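Local coordinates for uncharacterized protein (Psychrobacter arcticus, PDB 2PN2) that belongs to the OsmC family and probably acts in the osmotic-stress and detoxification response, where characterised relatives include thiol-dependent peroxidases, at residues L64-L69 / A93-V98; S71-I76 / V109-T114; T130-P135 / Q146-H151. All coordinates share one frame; numbering follows the deposited sequence.

Interaction 1: residues L64-L69 / A93-V98; sequences LLATSL and AEVTKV. With SO4 (sulfate ion), chain D.
The first half of helix 61-83 packs over strand 92-100, outermost in the sheet of its own chain, with Ala66 sitting on Val95 and Lys97. The segment axes approach to 8.6 Å at 139°, oblique and broadly antiparallel, and the small methyl of Ala66 permits a CA separation of 6.6 Å from Lys97. Ala66 CB points at the strand and meets Val95 CG1 at 3.8 Å. This branch lies anti to the Val95 backbone N (chi1 -178°), which places CG1 under the helix, where it also comes within 4.3 Å of the backbone N of Thr67. Further along, Ala66 CB rides over the root of Lys97, 4.2 Å from its CB. The rest of Lys97 leaves extended, alongside the helix, toward the start of helix 61-83. Its NZ is fixed there by a hydrogen bond to Thr62 and a salt bridge with Asp63, and a weak 3.3 Å bond runs from Lys97 NZ to sulfate O1. Thr62, Ser60 and Arg104 also hold the ion, probably from the crystallisation liquor. On the helix, Thr67 turns its hydroxyl to Asp63 O and to Ser23 of the second subunit. Residues 93-95 pair with an antiparallel strand of that subunit, which continues the sheet, so this is helix-on-sheet packing at a dimer interface, as expected of the intertwined OsmC fold.

Interaction 2: residues S71-I76 / V109-T114; sequences SCMLTI and VHIAIT
No ring or amide plane takes part where Met73 meets Ile111 and Leu74 meets Ile113; the flat group to note is the carbonyl of Ser71, on the helix itself. Thr75 OG1 and Thr75 N grip Ser71 O from opposite faces of its plane. The hydroxyl, at 2.6 Å from Thr75 OG1 to Ser71 O, stands above that plane, 35° out of it, rather than at a lone pair; the hydrogen bond from Thr75 N to Ser71 O is 3.0 Å. Two bonds thus grip this oxygen of a buried residue within the helix.

Across the gap the contact is made by branch ends alone. Met73, present as selenomethionine, has its chain extended beyond CG, and this length lets SE reach Ile111 CD1 at 4.3 Å although the two CA atoms are 9.3 Å apart. Met73 also touches Gln146 and Val148 of the neighbouring strand. The side chains of Leu74 and Ile113 pass alongside, pointing opposite ways, with Leu74 CD2 4.2 Å from Ile113 CG2. That branch of Ile113 is anti to its own backbone N, while the CG1 branch lies beside the N (chi1 -53°). Leu74 additionally packs on Ala93 and on Val25 of the second subunit, and Ser71 OG bonds to Thr33 of that subunit. The four touching residues are buried, yet their closest approaches are not tight and involve only carbon and selenium, which implies attachment by dispersion and the hydrophobic effect, with position set by side-chain shape rather than by directional bonds.

Interaction 3: residues T130-P135 / Q146-H151; sequences TALTCP and QKVIIH
Leu132 and Val148 overlap in antiparallel fashion, one descending from the helix and the other rising from the strand, and they touch through one methyl of each. The meeting atoms are Leu132 CD2 and Val148 CG2, 3.9 Å apart. The CB of Leu132 does not aim at the strand; the CD2 branch closes the gap: CG lies anti to the carbonyl carbon (chi1 -68°), CD1 continues the extended chain, and CD2 turns to the strand. Val148, by contrast, points its CB toward the helix, with CG2 beside its own backbone N. The same Leu132 CD2 also lies over the strand backbone, 4.3 Å from Gln146 O.

These residues belong to a beta-alpha-beta unit: strand 105-114 and strand 145-150 are adjacent and parallel in the mixed sheet, and helix 121-132 is the connection between them. Leu132 therefore packs the C-terminal part of the crossover helix onto the strand that follows it, and Val148 is further covered by Tyr128 of the same helix.

Beside the apolar pair a polar link runs through solvent. Gln146 extends toward the chain leaving the helix, and one water donates to both sides, at 2.6 Å from Leu132 O and 3.0 Å from Gln146 OE1. The other end of the amide is tied down as well, because Gln146 NE2 is bonded to Ala137 O; with both ends engaged, the rotation of the amide should be restricted. In the turn that follows Leu132, Thr133 folds its hydroxyl back on the helix: Thr133 OG1 lies 3.0 Å from Thr130 O, tilted 24° from the carbonyl plane, and Thr133 N approaches that oxygen from the same face at 3.2 Å.

Overall arrangement
Interactions 1 and 2 are buried and use successive parts of helix 61-83 against neighbouring antiparallel strands, seating one helix on the sheet; both touch the second subunit over several residues, interaction 3 through Pro135 alone. Interaction 3 is partly buried, its centre about 11 Å from the chain centre, setting a different helix on the third strand. Interaction 2 is apolar, interaction 1 adds a charged fringe, and interaction 3 admits a bridging water. Backbone bonds such as Ile113 N to Ile149 O (2.7 Å) join the strands. Between interactions 2 and 3, Cys72 SG and Cys134 SG lie 3.1 Å apart, close but well beyond a disulfide bond, consistent with the paired cysteines of OsmC-family peroxidases.

Interaction 1: residues L64-L69 / A93-V98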
# COMPACT_ATOMS: atom_id res chain seq x y z
N LEU A 64 5.16 -0.98 -0.99
CA LEU A 64 4.04 -1.02 -0.04
C LEU A 64 2.71 -1.28 -0.77
O LEU A 64 1.90 -2.10 -0.33
CB LEU A 64 4.01 0.28 0.77
CG LEU A 64 3.38 0.29 2.15
CD1 LEU A 64 4.13 -0.70 3.03
CD2 LEU A 64 3.51 1.70 2.71
N LEU A 65 2.50 -0.60 -1.90
CA LEU A 65 1.29 -0.81 -2.71
C LEU A 65 1.22 -2.25 -3.22
O LEU A 65 0.18 -2.88 -3.14
CB LEU A 65 1.25 0.15 -3.90
CG LEU A 65 -0.00 0.18 -4.77
CD1 LEU A 65 -1.12 0.78 -3.98
CD2 LEU A 65 0.26 0.97 -6.06
N ALA A 66 2.33 -2.74 -3.78
CA ALA A 66 2.39 -4.14 -4.32
C ALA A 66 2.07 -5.13 -3.21
O ALA A 66 1.23 -6.02 -3.38
CB ALA A 66 3.77 -4.45 -4.96
N THR A 67 2.69 -4.93 -2.05
CA THR A 67 2.46 -5.80 -0.89
C THR A 67 1.03 -5.76 -0.34
O THR A 67 0.51 -6.79 0.09
CB THR A 67 3.49 -5.51 0.22
OG1 THR A 67 4.80 -5.52 -0.36
CG2 THR A 67 3.40 -6.54 1.36
N SER A 68 0.40 -4.58 -0.34
CA SER A 68 -0.99 -4.43 0.11
C SER A 68 -1.96 -5.29 -0.71
O SER A 68 -2.90 -5.83 -0.15
CB SER A 68 -1.46 -2.95 0.11
OG SER A 68 -1.74 -2.47 -1.19
N LEU A 69 -1.68 -5.46 -2.02
CA LEU A 69 -2.48 -6.32 -2.88
C LEU A 69 -2.42 -7.74 -2.40
O LEU A 69 -3.46 -8.36 -2.24
CB LEU A 69 -2.00 -6.28 -4.35
CG LEU A 69 -2.82 -7.13 -5.34
CD1 LEU A 69 -4.36 -6.81 -5.27
CD2 LEU A 69 -2.28 -6.90 -6.77
N ALA A 93 2.82 -15.64 0.42
CA ALA A 93 2.68 -14.96 -0.87
C ALA A 93 3.97 -14.20 -1.19
O ALA A 93 4.30 -13.27 -0.44
CB ALA A 93 1.48 -14.00 -0.84
N GLU A 94 4.70 -14.61 -2.24
CA GLU A 94 5.91 -13.91 -2.73
C GLU A 94 5.45 -12.88 -3.75
O GLU A 94 4.78 -13.22 -4.72
CB GLU A 94 6.92 -14.85 -3.41
CG GLU A 94 7.71 -15.65 -2.43
CD GLU A 94 8.56 -16.75 -3.04
OE1 GLU A 94 8.67 -16.84 -4.29
OE2 GLU A 94 9.13 -17.54 -2.25
N VAL A 95 5.83 -11.63 -3.51
CA VAL A 95 5.37 -10.50 -4.30
C VAL A 95 6.53 -10.00 -5.12
O VAL A 95 7.63 -9.77 -4.59
CB VAL A 95 4.86 -9.34 -3.40
CG1 VAL A 95 4.31 -8.17 -4.29
CG2 VAL A 95 3.76 -9.82 -2.43
N THR A 96 6.30 -9.87 -6.42
CA THR A 96 7.30 -9.35 -7.35
C THR A 96 6.61 -8.21 -8.07
O THR A 96 5.46 -8.35 -8.45
CB THR A 96 7.75 -10.48 -8.33
OG1 THR A 96 8.50 -11.47 -7.61
CG2 THR A 96 8.63 -9.93 -9.43
N LYS A 97 7.28 -7.07 -8.22
CA LYS A 97 6.67 -5.94 -8.94
C LYS A 97 7.48 -5.64 -10.18
O LYS A 97 8.71 -5.85 -10.19
CB LYS A 97 6.53 -4.68 -8.07
CG LYS A 97 7.82 -3.95 -7.75
CD LYS A 97 7.59 -2.62 -7.06
CE LYS A 97 8.93 -1.90 -6.98
NZ LYS A 97 8.86 -0.74 -6.09
N VAL A 98 6.79 -5.17 -11.22
CA VAL A 98 7.42 -4.68 -12.44
C VAL A 98 6.97 -3.22 -12.56
O VAL A 98 5.79 -2.89 -12.32
CB VAL A 98 7.01 -5.47 -13.69
CG1 VAL A 98 7.79 -4.95 -14.95
CG2 VAL A 98 7.28 -6.97 -13.49
S SO4 D . 9.23 3.74 -5.62
O1 SO4 D . 9.73 2.37 -5.49
O2 SO4 D . 8.24 4.03 -4.58
O3 SO4 D . 10.37 4.63 -5.45
O4 SO4 D . 8.65 3.93 -6.95

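Interaction 2: residues S71-I76 / V109-T114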
# COMPACT_ATOMS: atom_id res chain seq x y z
N SER A 71 -1.46 -8.82 0.63
CA SER A 71 -2.10 -8.87 1.96
C SER A 71 -3.62 -8.93 1.88
O SER A 71 -4.26 -9.70 2.60
CB SER A 71 -1.71 -7.68 2.82
OG SER A 71 -0.39 -7.86 3.26
N CYS A 72 -4.18 -8.14 0.97
CA CYS A 72 -5.61 -8.10 0.76
C CYS A 72 -6.13 -9.46 0.26
O CYS A 72 -7.14 -9.96 0.75
CB CYS A 72 -5.96 -6.99 -0.23
SG CYS A 72 -7.70 -6.74 -0.38
N MSE A 73 -5.39 -10.04 -0.69
CA MSE A 73 -5.72 -11.36 -1.27
C MSE A 73 -5.72 -12.48 -0.22
O MSE A 73 -6.67 -13.26 -0.17
CB MSE A 73 -4.75 -11.71 -2.39
CG MSE A 73 -5.01 -10.92 -3.62
SE MSE A 73 -3.85 -11.44 -5.11
CE MSE A 73 -4.56 -10.21 -6.42
N LEU A 74 -4.67 -12.53 0.61
CA LEU A 74 -4.58 -13.51 1.69
C LEU A 74 -5.70 -13.31 2.72
O LEU A 74 -6.23 -14.29 3.24
CB LEU A 74 -3.21 -13.49 2.37
CG LEU A 74 -1.98 -13.99 1.60
CD1 LEU A 74 -0.76 -13.89 2.50
CD2 LEU A 74 -2.15 -15.42 1.11
N THR A 75 -6.06 -12.05 2.99
CA THR A 75 -7.10 -11.71 3.98
C THR A 75 -8.47 -12.19 3.50
O THR A 75 -9.20 -12.85 4.26
CB THR A 75 -7.10 -10.21 4.30
OG1 THR A 75 -5.79 -9.82 4.76
CG2 THR A 75 -8.15 -9.86 5.37
N ILE A 76 -8.82 -11.87 2.25
CA ILE A 76 -10.12 -12.29 1.68
C ILE A 76 -10.16 -13.82 1.48
O ILE A 76 -11.23 -14.42 1.64
CB ILE A 76 -10.51 -11.50 0.39
CG1 ILE A 76 -12.01 -11.63 0.13
CG2 ILE A 76 -9.68 -11.94 -0.81
CD1 ILE A 76 -12.50 -10.89 -1.10
N VAL A 109 2.10 -6.80 -10.95
CA VAL A 109 2.35 -7.33 -9.60
C VAL A 109 2.15 -8.83 -9.70
O VAL A 109 1.03 -9.29 -10.03
CB VAL A 109 1.44 -6.74 -8.52
CG1 VAL A 109 1.74 -7.40 -7.19
CG2 VAL A 109 1.61 -5.23 -8.41
N HIS A 110 3.21 -9.59 -9.46
CA HIS A 110 3.13 -11.06 -9.51
C HIS A 110 3.09 -11.55 -8.08
O HIS A 110 3.95 -11.16 -7.27
CB HIS A 110 4.29 -11.71 -10.27
CG HIS A 110 4.54 -11.14 -11.63
ND1 HIS A 110 5.73 -11.32 -12.29
CD2 HIS A 110 3.79 -10.33 -12.42
CE1 HIS A 110 5.68 -10.70 -13.46
NE2 HIS A 110 4.52 -10.08 -13.55
N ILE A 111 2.09 -12.37 -7.76
CA ILE A 111 1.87 -12.90 -6.41
C ILE A 111 1.87 -14.42 -6.54
O ILE A 111 1.01 -14.97 -7.20
CB ILE A 111 0.54 -12.41 -5.79
CG1 ILE A 111 0.41 -10.88 -5.84
CG2 ILE A 111 0.36 -12.92 -4.34
CD1 ILE A 111 -0.16 -10.36 -7.14
N ALA A 112 2.88 -15.07 -5.96
CA ALA A 112 2.98 -16.53 -5.96
C ALA A 112 2.52 -16.99 -4.58
O ALA A 112 3.22 -16.76 -3.58
CB ALA A 112 4.42 -16.98 -6.22
N ILE A 113 1.36 -17.65 -4.53
CA ILE A 113 0.77 -18.11 -3.25
C ILE A 113 1.06 -19.60 -3.01
O ILE A 113 0.75 -20.43 -3.85
CB ILE A 113 -0.74 -17.84 -3.18
CG1 ILE A 113 -1.06 -16.36 -3.48
CG2 ILE A 113 -1.28 -18.25 -1.81
CD1 ILE A 113 -2.54 -16.00 -3.34
N THR A 114 1.63 -19.92 -1.85
CA THR A 114 1.95 -21.30 -1.47
C THR A 114 1.15 -21.61 -0.20
O THR A 114 1.38 -21.03 0.85
CB THR A 114 3.47 -21.52 -1.30
OG1 THR A 114 4.13 -21.17 -2.53
CG2 THR A 114 3.81 -22.98 -0.97

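Interaction 3: residues T130-P135 / Q146-H151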
# COMPACT_ATOMS: atom_id res chain seq x y z
N THR A 130 -11.70 -15.46 -5.56
CA THR A 130 -11.95 -14.55 -4.43
C THR A 130 -10.82 -13.51 -4.32
O THR A 130 -11.09 -12.34 -4.13
CB THR A 130 -12.12 -15.27 -3.08
OG1 THR A 130 -13.00 -16.38 -3.23
CG2 THR A 130 -12.71 -14.33 -2.05
N ALA A 131 -9.57 -13.98 -4.46
CA ALA A 131 -8.37 -13.13 -4.48
C ALA A 131 -8.42 -11.98 -5.50
O ALA A 131 -8.11 -10.83 -5.17
CB ALA A 131 -7.14 -13.97 -4.76
N LEU A 132 -8.77 -12.31 -6.74
CA LEU A 132 -8.88 -11.31 -7.83
C LEU A 132 -9.99 -10.26 -7.64
O LEU A 132 -9.93 -9.21 -8.26
CB LEU A 132 -8.99 -11.99 -9.21
CG LEU A 132 -7.76 -12.75 -9.74
CD1 LEU A 132 -8.02 -13.28 -11.17
CD2 LEU A 132 -6.54 -11.86 -9.75
N THR A 133 -10.99 -10.55 -6.79
CA THR A 133 -12.08 -9.60 -6.52
C THR A 133 -11.87 -8.73 -5.27
O THR A 133 -12.75 -7.92 -4.94
CB THR A 133 -13.48 -10.34 -6.35
OG1 THR A 133 -13.57 -10.99 -5.06
CG2 THR A 133 -13.70 -11.34 -7.47
N CYS A 134 -10.71 -8.85 -4.60
CA CYS A 134 -10.51 -8.21 -3.30
C CYS A 134 -10.41 -6.69 -3.40
O CYS A 134 -10.10 -6.18 -4.48
CB CYS A 134 -9.30 -8.80 -2.56
SG CYS A 134 -7.70 -8.23 -3.12
N PRO A 135 -10.70 -5.98 -2.30
CA PRO A 135 -10.72 -4.51 -2.40
C PRO A 135 -9.51 -3.81 -3.00
O PRO A 135 -9.71 -2.91 -3.81
CB PRO A 135 -10.99 -4.08 -0.96
CG PRO A 135 -11.83 -5.19 -0.43
CD PRO A 135 -11.14 -6.41 -0.96
N GLN A 146 -2.20 -8.15 -12.73
CA GLN A 146 -2.21 -8.83 -11.42
C GLN A 146 -2.08 -10.32 -11.74
O GLN A 146 -3.05 -10.95 -12.13
CB GLN A 146 -3.48 -8.52 -10.65
CG GLN A 146 -3.69 -7.04 -10.41
CD GLN A 146 -4.95 -6.73 -9.64
OE1 GLN A 146 -5.31 -7.45 -8.70
NE2 GLN A 146 -5.62 -5.65 -10.02
N LYS A 147 -0.87 -10.86 -11.64
CA LYS A 147 -0.58 -12.26 -11.96
C LYS A 147 -0.49 -13.09 -10.69
O LYS A 147 0.48 -13.00 -9.96
CB LYS A 147 0.74 -12.34 -12.73
CG LYS A 147 1.11 -13.73 -13.25
CD LYS A 147 2.42 -13.65 -13.98
CE LYS A 147 2.85 -15.01 -14.52
NZ LYS A 147 4.14 -14.92 -15.28
N VAL A 148 -1.50 -13.92 -10.47
CA VAL A 148 -1.57 -14.79 -9.31
C VAL A 148 -1.35 -16.25 -9.72
O VAL A 148 -1.99 -16.74 -10.64
CB VAL A 148 -2.92 -14.63 -8.57
CG1 VAL A 148 -2.93 -15.46 -7.30
CG2 VAL A 148 -3.18 -13.15 -8.25
N ILE A 149 -0.39 -16.91 -9.06
CA ILE A 149 -0.13 -18.34 -9.26
C ILE A 149 -0.20 -19.02 -7.87
O ILE A 149 0.25 -18.43 -6.88
CB ILE A 149 1.21 -18.62 -10.02
CG1 ILE A 149 2.45 -18.12 -9.25
CG2 ILE A 149 1.18 -17.97 -11.41
CD1 ILE A 149 3.79 -18.22 -10.05
N ILE A 150 -0.82 -20.20 -7.81
CA ILE A 150 -0.95 -21.00 -6.58
C ILE A 150 0.02 -22.19 -6.66
O ILE A 150 -0.05 -22.95 -7.61
CB ILE A 150 -2.36 -21.58 -6.40
CG1 ILE A 150 -3.41 -20.49 -6.28
CG2 ILE A 150 -2.44 -22.45 -5.12
CD1 ILE A 150 -4.82 -21.04 -6.33
N HIS A 151 0.92 -22.35 -5.68
CA HIS A 151 1.85 -23.49 -5.63
C HIS A 151 1.43 -24.44 -4.51
O HIS A 151 0.72 -24.04 -3.57
CB HIS A 151 3.30 -23.05 -5.40
CG HIS A 151 3.80 -22.03 -6.38
ND1 HIS A 151 4.67 -21.01 -6.02
CD2 HIS A 151 3.53 -21.84 -7.69
CE1 HIS A 151 4.93 -20.26 -7.08
NE2 HIS A 151 4.25 -20.74 -8.11
O HOH W 1 -7.95 -8.26 -9.74